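PDB 5LU3: glycoside hydrolase family 12 from Spirochaeta thermophila, which probably hydrolyses cellulose, and is represented here by its carbohydrate-binding module 64, a calcium-binding, type A polysaccharide-binding domain. Local coordinates for residues 16-21 against 70-75; 21-26 against 65-70; 27-32 against 56-61. One frame throughout, in Å; residues are numbered along the deposited sequence.

Contact 1: residues 16-21 against 70-75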
loop_
_atom_site.group_PDB
_atom_site.type_symbol
_atom_site.label_atom_id
_atom_site.label_comp_id
_atom_site.label_asym_id
_atom_site.label_seq_id
_atom_site.Cartn_x
_atom_site.Cartn_y
_atom_site.Cartn_z
ATOM N N GLY A 16 -12.210 7.652 -3.092
ATOM C CA GLY A 16 -11.866 7.467 -4.483
ATOM C C GLY A 16 -11.241 6.121 -4.719
ATOM O O GLY A 16 -11.079 5.307 -3.809
ATOM N N GLU A 17 -10.920 5.893 -5.975
ATOM C CA GLU A 17 -10.347 4.632 -6.412
ATOM C C GLU A 17 -9.134 4.958 -7.246
ATOM O O GLU A 17 -9.235 5.693 -8.230
ATOM C CB GLU A 17 -11.367 3.864 -7.260
ATOM C CG GLU A 17 -10.952 2.431 -7.545
ATOM C CD GLU A 17 -12.112 1.506 -7.908
ATOM O OE1 GLU A 17 -13.279 1.952 -8.037
ATOM O OE2 GLU A 17 -11.840 0.309 -8.042
ATOM N N TYR A 18 -7.991 4.424 -6.826
ATOM C CA TYR A 18 -6.692 4.814 -7.343
ATOM C C TYR A 18 -5.822 3.603 -7.582
ATOM O O TYR A 18 -5.928 2.579 -6.884
ATOM C CB TYR A 18 -5.966 5.806 -6.408
ATOM C CG TYR A 18 -6.832 6.990 -6.085
ATOM C CD1 TYR A 18 -7.125 7.939 -7.051
ATOM C CD2 TYR A 18 -7.462 7.095 -4.860
ATOM C CE1 TYR A 18 -7.979 9.015 -6.771
ATOM C CE2 TYR A 18 -8.325 8.141 -4.579
ATOM C CZ TYR A 18 -8.582 9.091 -5.523
ATOM O OH TYR A 18 -9.459 10.117 -5.228
ATOM N N LEU A 19 -4.930 3.755 -8.555
ATOM C CA LEU A 19 -3.919 2.736 -8.904
ATOM C C LEU A 19 -2.540 3.365 -8.771
ATOM O O LEU A 19 -2.250 4.359 -9.438
ATOM C CB LEU A 19 -4.135 2.253 -10.330
ATOM C CG LEU A 19 -5.498 1.654 -10.620
ATOM C CD1 LEU A 19 -5.611 1.326 -12.098
ATOM C CD2 LEU A 19 -5.726 0.417 -9.775
ATOM N N TRP A 20 -1.678 2.759 -7.950
ATOM C CA TRP A 20 -0.323 3.273 -7.733
ATOM C C TRP A 20 0.656 2.134 -7.931
ATOM O O TRP A 20 0.308 0.984 -7.717
ATOM C CB TRP A 20 -0.123 3.810 -6.333
ATOM C CG TRP A 20 -1.032 4.928 -5.968
ATOM C CD1 TRP A 20 -1.193 6.090 -6.627
ATOM C CD2 TRP A 20 -1.960 4.947 -4.886
ATOM N NE1 TRP A 20 -2.121 6.868 -5.990
ATOM C CE2 TRP A 20 -2.607 6.187 -4.913
ATOM C CE3 TRP A 20 -2.276 4.044 -3.868
ATOM C CZ2 TRP A 20 -3.591 6.545 -3.954
ATOM C CZ3 TRP A 20 -3.231 4.414 -2.913
ATOM C CH2 TRP A 20 -3.861 5.648 -2.977
ATOM N N LYS A 21 1.896 2.465 -8.278
ATOM C CA LYS A 21 2.943 1.463 -8.292
ATOM C C LYS A 21 4.202 2.026 -7.681
ATOM O O LYS A 21 4.421 3.229 -7.710
ATOM C CB LYS A 21 3.194 0.907 -9.699
ATOM C CG LYS A 21 3.765 1.893 -10.685
ATOM C CD LYS A 21 3.936 1.302 -12.067
ATOM C CE LYS A 21 4.489 2.359 -13.014
ATOM N NZ LYS A 21 4.615 1.849 -14.389
ATOM N N ILE A 70 -0.635 -1.390 -6.621
ATOM C CA ILE A 70 -1.578 -1.147 -5.525
ATOM C C ILE A 70 -2.881 -0.601 -6.072
ATOM O O ILE A 70 -2.877 0.375 -6.823
ATOM C CB ILE A 70 -0.967 -0.123 -4.557
ATOM C CG1 ILE A 70 0.406 -0.580 -4.053
ATOM C CG2 ILE A 70 -1.921 0.148 -3.403
ATOM C CD1 ILE A 70 1.406 0.520 -3.971
ATOM N N HIS A 71 -3.977 -1.231 -5.655
ATOM C CA HIS A 71 -5.317 -0.765 -5.968
ATOM C C HIS A 71 -6.006 -0.393 -4.669
ATOM O O HIS A 71 -6.155 -1.219 -3.781
ATOM C CB HIS A 71 -6.056 -1.895 -6.663
ATOM C CG HIS A 71 -7.446 -1.572 -7.087
ATOM N ND1 HIS A 71 -8.269 -2.544 -7.594
ATOM C CD2 HIS A 71 -8.196 -0.438 -7.038
ATOM C CE1 HIS A 71 -9.450 -2.028 -7.884
ATOM N NE2 HIS A 71 -9.436 -0.754 -7.547
ATOM N N TYR A 72 -6.364 0.888 -4.567
ATOM C CA TYR A 72 -7.019 1.481 -3.393
ATOM C C TYR A 72 -8.441 1.869 -3.749
ATOM O O TYR A 72 -8.682 2.462 -4.812
ATOM C CB TYR A 72 -6.262 2.745 -3.023
ATOM C CG TYR A 72 -6.829 3.683 -1.972
ATOM C CD1 TYR A 72 -7.906 4.535 -2.251
ATOM C CD2 TYR A 72 -6.248 3.771 -0.709
ATOM C CE1 TYR A 72 -8.352 5.449 -1.312
ATOM C CE2 TYR A 72 -6.710 4.684 0.251
ATOM C CZ TYR A 72 -7.763 5.521 -0.063
ATOM O OH TYR A 72 -8.165 6.436 0.865
ATOM N N LYS A 73 -9.376 1.602 -2.840
ATOM C CA LYS A 73 -10.717 2.183 -2.960
ATOM C C LYS A 73 -11.210 2.507 -1.545
ATOM O O LYS A 73 -11.156 1.651 -0.637
ATOM C CB LYS A 73 -11.692 1.247 -3.681
ATOM C CG LYS A 73 -13.061 1.883 -3.897
ATOM C CD LYS A 73 -14.058 0.916 -4.516
ATOM C CE LYS A 73 -15.392 1.586 -4.790
ATOM N NZ LYS A 73 -16.067 2.036 -3.542
ATOM N N GLY A 74 -11.683 3.742 -1.385
ATOM C CA GLY A 74 -12.331 4.176 -0.160
ATOM C C GLY A 74 -13.511 5.045 -0.489
ATOM O O GLY A 74 -13.564 5.674 -1.548
ATOM N N SER A 75 -14.476 5.052 0.424
ATOM C CA SER A 75 -15.704 5.806 0.242
ATOM C C SER A 75 -15.920 6.940 1.252
ATOM O O SER A 75 -16.974 7.577 1.226
ATOM C CB SER A 75 -16.880 4.836 0.280
ATOM O OG SER A 75 -16.852 3.976 -0.829
#

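Contact 2: residues 21-26 against 65-70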
loop_
_atom_site.group_PDB
_atom_site.type_symbol
_atom_site.label_atom_id
_atom_site.label_comp_id
_atom_site.label_asym_id
_atom_site.label_seq_id
_atom_site.Cartn_x
_atom_site.Cartn_y
_atom_site.Cartn_z
ATOM N N LYS A 21 1.896 2.465 -8.278
ATOM C CA LYS A 21 2.943 1.463 -8.292
ATOM C C LYS A 21 4.202 2.026 -7.681
ATOM O O LYS A 21 4.421 3.229 -7.710
ATOM C CB LYS A 21 3.194 0.907 -9.699
ATOM C CG LYS A 21 3.765 1.893 -10.685
ATOM C CD LYS A 21 3.936 1.302 -12.067
ATOM C CE LYS A 21 4.489 2.359 -13.014
ATOM N NZ LYS A 21 4.615 1.849 -14.389
ATOM N N THR A 22 5.014 1.144 -7.117
ATOM C CA THR A 22 6.285 1.529 -6.550
ATOM C C THR A 22 7.234 0.370 -6.616
ATOM O O THR A 22 6.822 -0.779 -6.586
ATOM C CB THR A 22 6.121 2.024 -5.085
ATOM O OG1 THR A 22 7.351 2.521 -4.582
ATOM C CG2 THR A 22 5.593 0.941 -4.160
ATOM N N ASP A 23 8.524 0.671 -6.641
ATOM C CA ASP A 23 9.530 -0.363 -6.457
ATOM C C ASP A 23 10.258 -0.206 -5.115
ATOM O O ASP A 23 11.349 -0.759 -4.967
ATOM C CB ASP A 23 10.497 -0.454 -7.638
ATOM C CG ASP A 23 11.388 0.747 -7.783
ATOM O OD1 ASP A 23 11.173 1.738 -7.082
ATOM O OD2 ASP A 23 12.340 0.703 -8.615
ATOM N N ASP A 24 9.653 0.514 -4.150
ATOM C CA ASP A 24 10.382 0.951 -2.944
ATOM C C ASP A 24 10.113 0.080 -1.713
ATOM O O ASP A 24 10.628 0.403 -0.640
ATOM C CB ASP A 24 9.988 2.394 -2.581
ATOM C CG ASP A 24 10.548 3.416 -3.457
ATOM O OD1 ASP A 24 11.477 3.152 -4.233
ATOM O OD2 ASP A 24 10.098 4.606 -3.333
ATOM N N PHE A 25 9.289 -0.970 -1.825
ATOM C CA PHE A 25 9.029 -1.784 -0.633
ATOM C C PHE A 25 10.287 -2.478 -0.126
ATOM O O PHE A 25 11.136 -2.898 -0.906
ATOM C CB PHE A 25 7.993 -2.887 -0.885
ATOM C CG PHE A 25 6.556 -2.467 -0.782
ATOM C CD1 PHE A 25 6.117 -1.198 -1.071
ATOM C CD2 PHE A 25 5.620 -3.395 -0.346
ATOM C CE1 PHE A 25 4.768 -0.856 -0.957
ATOM C CE2 PHE A 25 4.281 -3.074 -0.226
ATOM C CZ PHE A 25 3.848 -1.812 -0.553
ATOM N N SER A 26 10.353 -2.665 1.186
ATOM C CA SER A 26 11.406 -3.485 1.774
ATOM C C SER A 26 11.283 -4.933 1.261
ATOM O O SER A 26 10.180 -5.497 1.248
ATOM C CB SER A 26 11.291 -3.494 3.301
ATOM O OG SER A 26 12.447 -4.124 3.848
ATOM N N ASP A 65 8.318 -8.170 -12.180
ATOM C CA ASP A 65 9.165 -7.058 -12.590
ATOM C C ASP A 65 9.767 -6.272 -11.435
ATOM O O ASP A 65 10.376 -5.244 -11.652
ATOM C CB ASP A 65 8.410 -6.111 -13.507
ATOM C CG ASP A 65 7.231 -5.406 -12.827
ATOM O OD1 ASP A 65 6.904 -5.745 -11.664
ATOM O OD2 ASP A 65 6.630 -4.527 -13.481
ATOM N N GLY A 66 9.573 -6.753 -10.206
ATOM C CA GLY A 66 10.094 -6.086 -9.023
ATOM C C GLY A 66 9.271 -4.919 -8.482
ATOM O O GLY A 66 9.722 -4.214 -7.610
ATOM N N TYR A 67 8.088 -4.699 -9.019
ATOM C CA TYR A 67 7.213 -3.641 -8.566
ATOM C C TYR A 67 6.070 -4.156 -7.711
ATOM O O TYR A 67 5.720 -5.326 -7.706
ATOM C CB TYR A 67 6.637 -2.861 -9.773
ATOM C CG TYR A 67 7.526 -1.728 -10.220
ATOM C CD1 TYR A 67 8.699 -1.946 -10.921
ATOM C CD2 TYR A 67 7.177 -0.424 -9.951
ATOM C CE1 TYR A 67 9.504 -0.870 -11.304
ATOM C CE2 TYR A 67 7.950 0.635 -10.309
ATOM C CZ TYR A 67 9.111 0.424 -10.976
ATOM O OH TYR A 67 9.885 1.520 -11.316
ATOM N N TRP A 68 5.483 -3.205 -6.983
ATOM C CA TRP A 68 4.265 -3.427 -6.220
ATOM C C TRP A 68 3.162 -2.570 -6.836
ATOM O O TRP A 68 3.291 -1.344 -6.896
ATOM C CB TRP A 68 4.481 -3.103 -4.719
ATOM C CG TRP A 68 5.372 -4.106 -4.047
ATOM C CD1 TRP A 68 4.980 -5.195 -3.355
ATOM C CD2 TRP A 68 6.792 -4.116 -4.035
ATOM N NE1 TRP A 68 6.061 -5.892 -2.888
ATOM C CE2 TRP A 68 7.198 -5.251 -3.311
ATOM C CE3 TRP A 68 7.763 -3.278 -4.563
ATOM C CZ2 TRP A 68 8.549 -5.562 -3.101
ATOM C CZ3 TRP A 68 9.101 -3.592 -4.353
ATOM C CH2 TRP A 68 9.471 -4.720 -3.631
ATOM N N TYR A 69 2.097 -3.239 -7.283
ATOM C CA TYR A 69 0.948 -2.628 -7.945
ATOM C C TYR A 69 -0.219 -2.604 -6.974
ATOM O O TYR A 69 -0.691 -3.654 -6.535
ATOM C CB TYR A 69 0.593 -3.452 -9.196
ATOM C CG TYR A 69 1.668 -3.362 -10.251
ATOM C CD1 TYR A 69 1.653 -2.350 -11.210
ATOM C CD2 TYR A 69 2.706 -4.276 -10.303
ATOM C CE1 TYR A 69 2.648 -2.242 -12.148
ATOM C CE2 TYR A 69 3.738 -4.147 -11.248
ATOM C CZ TYR A 69 3.684 -3.140 -12.188
ATOM O OH TYR A 69 4.673 -2.988 -13.158
ATOM N N ILE A 70 -0.635 -1.390 -6.621
ATOM C CA ILE A 70 -1.578 -1.147 -5.525
ATOM C C ILE A 70 -2.881 -0.601 -6.072
ATOM O O ILE A 70 -2.877 0.375 -6.823
ATOM C CB ILE A 70 -0.967 -0.123 -4.557
ATOM C CG1 ILE A 70 0.406 -0.580 -4.053
ATOM C CG2 ILE A 70 -1.921 0.148 -3.403
ATOM C CD1 ILE A 70 1.406 0.520 -3.971
HETATM O O HOH W 1 6.112 -0.678 -14.136
#

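Contact 3: residues 27-32 against 56-61. With SSN (4-oxobutanoic acid), chain C; FMT (formic acid), chain F.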
loop_
_atom_site.group_PDB
_atom_site.type_symbol
_atom_site.label_atom_id
_atom_site.label_comp_id
_atom_site.label_asym_id
_atom_site.label_seq_id
_atom_site.Cartn_x
_atom_site.Cartn_y
_atom_site.Cartn_z
ATOM N N THR A 27 12.399 -5.505 0.840
ATOM C CA THR A 27 12.494 -6.925 0.547
ATOM C C THR A 27 13.332 -7.685 1.545
ATOM O O THR A 27 13.619 -8.856 1.337
ATOM C CB THR A 27 13.083 -7.140 -0.849
ATOM O OG1 THR A 27 14.394 -6.574 -0.910
ATOM C CG2 THR A 27 12.205 -6.509 -1.906
ATOM N N THR A 28 13.837 -7.001 2.548
ATOM C CA THR A 28 14.467 -7.636 3.662
ATOM C C THR A 28 13.554 -7.502 4.873
ATOM O O THR A 28 12.707 -6.603 4.961
ATOM C CB THR A 28 15.845 -7.046 3.929
ATOM O OG1 THR A 28 15.707 -5.672 4.190
ATOM C CG2 THR A 28 16.751 -7.200 2.734
ATOM N N VAL A 29 13.722 -8.416 5.808
ATOM C CA VAL A 29 12.892 -8.432 6.992
ATOM C C VAL A 29 13.103 -7.149 7.778
ATOM O O VAL A 29 14.210 -6.846 8.201
ATOM C CB VAL A 29 13.150 -9.673 7.871
ATOM C CG1 VAL A 29 12.327 -9.577 9.144
ATOM C CG2 VAL A 29 12.774 -10.929 7.123
ATOM N N ASP A 30 12.016 -6.403 7.963
ATOM C CA ASP A 30 12.017 -5.147 8.699
ATOM C C ASP A 30 10.600 -4.907 9.175
ATOM O O ASP A 30 9.734 -4.379 8.442
ATOM C CB ASP A 30 12.541 -3.993 7.823
ATOM C CG ASP A 30 12.740 -2.712 8.605
ATOM O OD1 ASP A 30 12.148 -2.574 9.694
ATOM O OD2 ASP A 30 13.529 -1.858 8.116
ATOM N N TRP A 31 10.370 -5.263 10.440
ATOM C CA TRP A 31 9.031 -5.084 11.000
ATOM C C TRP A 31 8.629 -3.626 11.222
ATOM O O TRP A 31 7.452 -3.322 11.528
ATOM C CB TRP A 31 8.864 -5.917 12.269
ATOM C CG TRP A 31 8.993 -7.380 11.976
ATOM C CD1 TRP A 31 10.079 -8.190 12.230
ATOM C CD2 TRP A 31 8.046 -8.175 11.295
ATOM N NE1 TRP A 31 9.828 -9.466 11.797
ATOM C CE2 TRP A 31 8.579 -9.485 11.218
ATOM C CE3 TRP A 31 6.758 -7.937 10.824
ATOM C CZ2 TRP A 31 7.890 -10.533 10.608
ATOM C CZ3 TRP A 31 6.078 -8.981 10.181
ATOM C CH2 TRP A 31 6.648 -10.253 10.098
ATOM N N GLY A 32 9.592 -2.721 11.044
ATOM C CA GLY A 32 9.290 -1.317 11.034
ATOM C C GLY A 32 8.813 -0.700 9.745
ATOM O O GLY A 32 8.371 0.421 9.749
ATOM N N ALA A 56 3.747 -6.016 7.012
ATOM C CA ALA A 56 5.070 -5.504 6.757
ATOM C C ALA A 56 5.310 -5.546 5.265
ATOM O O ALA A 56 4.863 -6.470 4.569
ATOM C CB ALA A 56 6.115 -6.298 7.508
ATOM N N GLN A 57 6.035 -4.562 4.752
ATOM C CA GLN A 57 6.349 -4.547 3.330
ATOM C C GLN A 57 7.010 -5.826 2.843
ATOM O O GLN A 57 6.684 -6.316 1.756
ATOM C CB GLN A 57 7.220 -3.347 3.018
ATOM C CG GLN A 57 6.494 -2.004 3.166
ATOM C CD GLN A 57 7.440 -0.832 3.229
ATOM O OE1 GLN A 57 8.550 -0.882 2.680
ATOM N NE2 GLN A 57 7.023 0.222 3.899
ATOM N N HIS A 58 7.910 -6.393 3.663
ATOM C CA HIS A 58 8.627 -7.602 3.279
ATOM C C HIS A 58 7.734 -8.817 3.220
ATOM O O HIS A 58 8.148 -9.849 2.683
ATOM C CB HIS A 58 9.820 -7.858 4.225
ATOM C CG HIS A 58 9.437 -8.356 5.563
ATOM N ND1 HIS A 58 9.362 -7.557 6.683
ATOM C CD2 HIS A 58 9.085 -9.594 5.966
ATOM C CE1 HIS A 58 8.976 -8.284 7.717
ATOM N NE2 HIS A 58 8.758 -9.517 7.295
ATOM N N GLN A 59 6.523 -8.733 3.747
ATOM C CA GLN A 59 5.540 -9.832 3.631
ATOM C C GLN A 59 4.769 -9.828 2.303
ATOM O O GLN A 59 4.130 -10.810 1.973
ATOM C CB GLN A 59 4.531 -9.761 4.769
ATOM C CG GLN A 59 5.145 -9.959 6.139
ATOM C CD GLN A 59 4.087 -9.941 7.231
ATOM O OE1 GLN A 59 3.567 -8.868 7.577
ATOM N NE2 GLN A 59 3.737 -11.096 7.743
ATOM N N VAL A 60 4.850 -8.717 1.566
ATOM C CA VAL A 60 4.081 -8.525 0.343
ATOM C C VAL A 60 4.952 -8.917 -0.840
ATOM O O VAL A 60 5.960 -8.238 -1.133
ATOM C CB VAL A 60 3.600 -7.069 0.185
ATOM C CG1 VAL A 60 2.710 -6.964 -1.033
ATOM C CG2 VAL A 60 2.870 -6.590 1.437
ATOM N N PRO A 61 4.582 -9.995 -1.551
ATOM C CA PRO A 61 5.414 -10.376 -2.688
ATOM C C PRO A 61 5.419 -9.329 -3.779
ATOM O O PRO A 61 4.361 -8.764 -4.093
ATOM C CB PRO A 61 4.752 -11.664 -3.186
ATOM C CG PRO A 61 3.891 -12.158 -2.050
ATOM C CD PRO A 61 3.447 -10.916 -1.359
HETATM C C1 SSN C . 5.486 -6.670 15.044
HETATM O O1 SSN C . 5.733 -7.627 14.306
HETATM C C2 SSN C . 6.310 -5.388 14.962
HETATM O O2 SSN C . 4.557 -6.823 15.864
HETATM C C3 SSN C . 6.601 -4.770 16.311
HETATM C C4 SSN C . 7.850 -5.267 17.004
HETATM O O4 SSN C . 7.979 -5.001 18.158
HETATM C C FMT F . 9.806 3.396 3.954
HETATM O O1 FMT F . 9.199 2.253 4.188
HETATM O O2 FMT F . 9.236 4.610 3.909
HETATM O O HOH W 2 9.190 -4.832 5.692
#

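Contact 1: residues 16-21 against 70-75
G16 starts the antiparallel pairing by giving its N-H to G74 O at 2.9 Å and taking G74 N-H in return. Its positive phi, and a position where a CB would strike the hydroxyl of Y18, make glycine the natural residue here. At E17 the side chain runs along the surface shared with L19, H71 and K73. CG is anti to the backbone N (chi1 -169°), and the extended chain carries the carboxylate over to the ring edge of H71, where OE2 accepts from H71 NE2 at 2.7 Å through its anti lone pair. Carboxylate and imidazole are nearly coplanar, 10° apart. Exchanging H71 for a leucine would remove this donor and would probably leave the E17 carboxylate free to swing off the strand. The other oxygen, E17 OE1, lies 3.8 Å from K73 CD, while the lysine amine goes on to a salt bridge with D41. Y18 and Y72 exchange two backbone bonds, and both side chains project from the other face, with W20 and I70. Their rings lie side by side at 41°, Y18 CD2 being 3.7 Å from Y72 CD1, and their hydroxyls are bonded to A15 O and G14 O respectively. L19 brings CD2 to within 3.8 Å of H71 CG, adding an apolar touch beside the histidine. W20 pairs with I70 and is large enough to reach a second neighbour: its CZ3 is 3.5 Å from Y72 CB and its CH2 sits over the Y72 ring, while CE3 meets I70 CG2 at 3.9 Å. Y18, W20 and Y72 thus form an aromatic cluster, enlarged by Y12 and F10. V81 of strand 80-85 also meets W20 and Y72, so this is the inner surface of a two-sheet beta-sandwich, a common architecture among carbohydrate-binding modules.

Contact 2: residues 21-26 against 65-70
G66 meets D23 through its carbonyl, G66 O lying 3.8 Å from D23 CB, and glycine readily adopts the positive phi of this turn. Y67, its N-H taken by D65 OD1 in an Asx turn, lays one ring face on D23, whose CB stands 3.7 Å from the ring centroid and almost on the normal. Its hydroxyl bonds to E5. W68 is held to T22 by two backbone bonds, the shorter from W68 N to T22 O at 2.8 Å. The broad indole offers a whole face to F25: F25 CB is 3.3 Å from the centroid of the six-membered ring, while the phenyl stacks face to face on the five-membered ring, planes 19° apart. W68 NE1 is buried but satisfied by V60 O. Y69 points to the surface shared with K21, whose CD lies 3.8 Å from Y69 CE1. The extended lysine ends at a water, 2.9 Å from K21 NZ, that donates to Y69 OH; that hydroxyl in turn gives a short bond of 2.5 Å to D65 OD2. I70 adds a loose apolar touch, CD1 to T22 CG2 at 4.2 Å. T22 OG1, also hydrogen-bonded to M6 O, accepts from D24 N in an ST turn that bends the chain where D23 OD1 and D24 OD1 bind calcium; D24 OD2 accepts from L8 N, and D7 completes this loop-borne aspartate site.

Contact 3: residues 27-32 against 56-61
A single water, gripped three times, joins the two loops: it donates to D30 O at 2.8 Å, accepts from H58 N at 2.9 Å, and is hydrogen-bonded to H58 ND1, also at 2.9 Å. One histidine therefore holds it by both backbone and ring, which limits how far the imidazole can turn. CG of H58 lies between its backbone N and carbonyl carbon (chi1 74°), a torsion that swings the ring toward 27-32. There one imidazole face is covered by the backbone of V29, with V29 CA 3.8 Å from the ring centroid. The far edge of the same imidazole points into W31 as a T-shaped (edge-to-face) pair, centroids 4.5 Å apart and planes at 82°, with H58 CE1 above the middle of the indole. The small A56 brings its methyl close to the benzo ring, CB to W31 CE3 being 3.8 Å. Q59 comes to the indole edge with its amide steeply turned against the ring; its OE1 accepts from A56 N at 2.9 Å, tying the Q59 side chain back to the residue just before the 3-10 segment 57-59. On the side of W31 opposite H58 lies the bound 4-oxobutanoic acid, its O1 3.6 Å from W31 CE3. A supported yet exposed tryptophan is consistent with the flat aromatic surfaces that type A modules set against crystalline polysaccharide. D30 OD1 accepts from G32 N in an Asx turn at the end of 27-32. The contact ties the loop between strands 16-22 and 33-40 to the loop between strands 55-56 and 68-74, at one end of the sandwich, where Q57 pairs through its backbone with R33 at the start of strand 33-40 and G32 with E86, just past strand 80-85.

In the fold
Contact 2 continues the strand pair of contact 1 and runs past its end into the loops beyond T22 and before W68; the two share K21 and I70, their centres about 15 Å apart. Contact 3 is nested inside the loop closed by contact 2, about 12 Å away centre to centre, and touches it: S26 N bonds to Q57 OE1 at 2.9 Å, and F25 packs against Q57. Contacts 1 and 3 lie on opposite sides of the chain's centre, about 21 Å apart centre to centre, without touching. Calcium is held directly by contact 2, through D23 and D24, about 11 Å from the I70 side chain and about 12 Å from that of T27. The bound 4-oxobutanoic acid lies instead on W31 of contact 3.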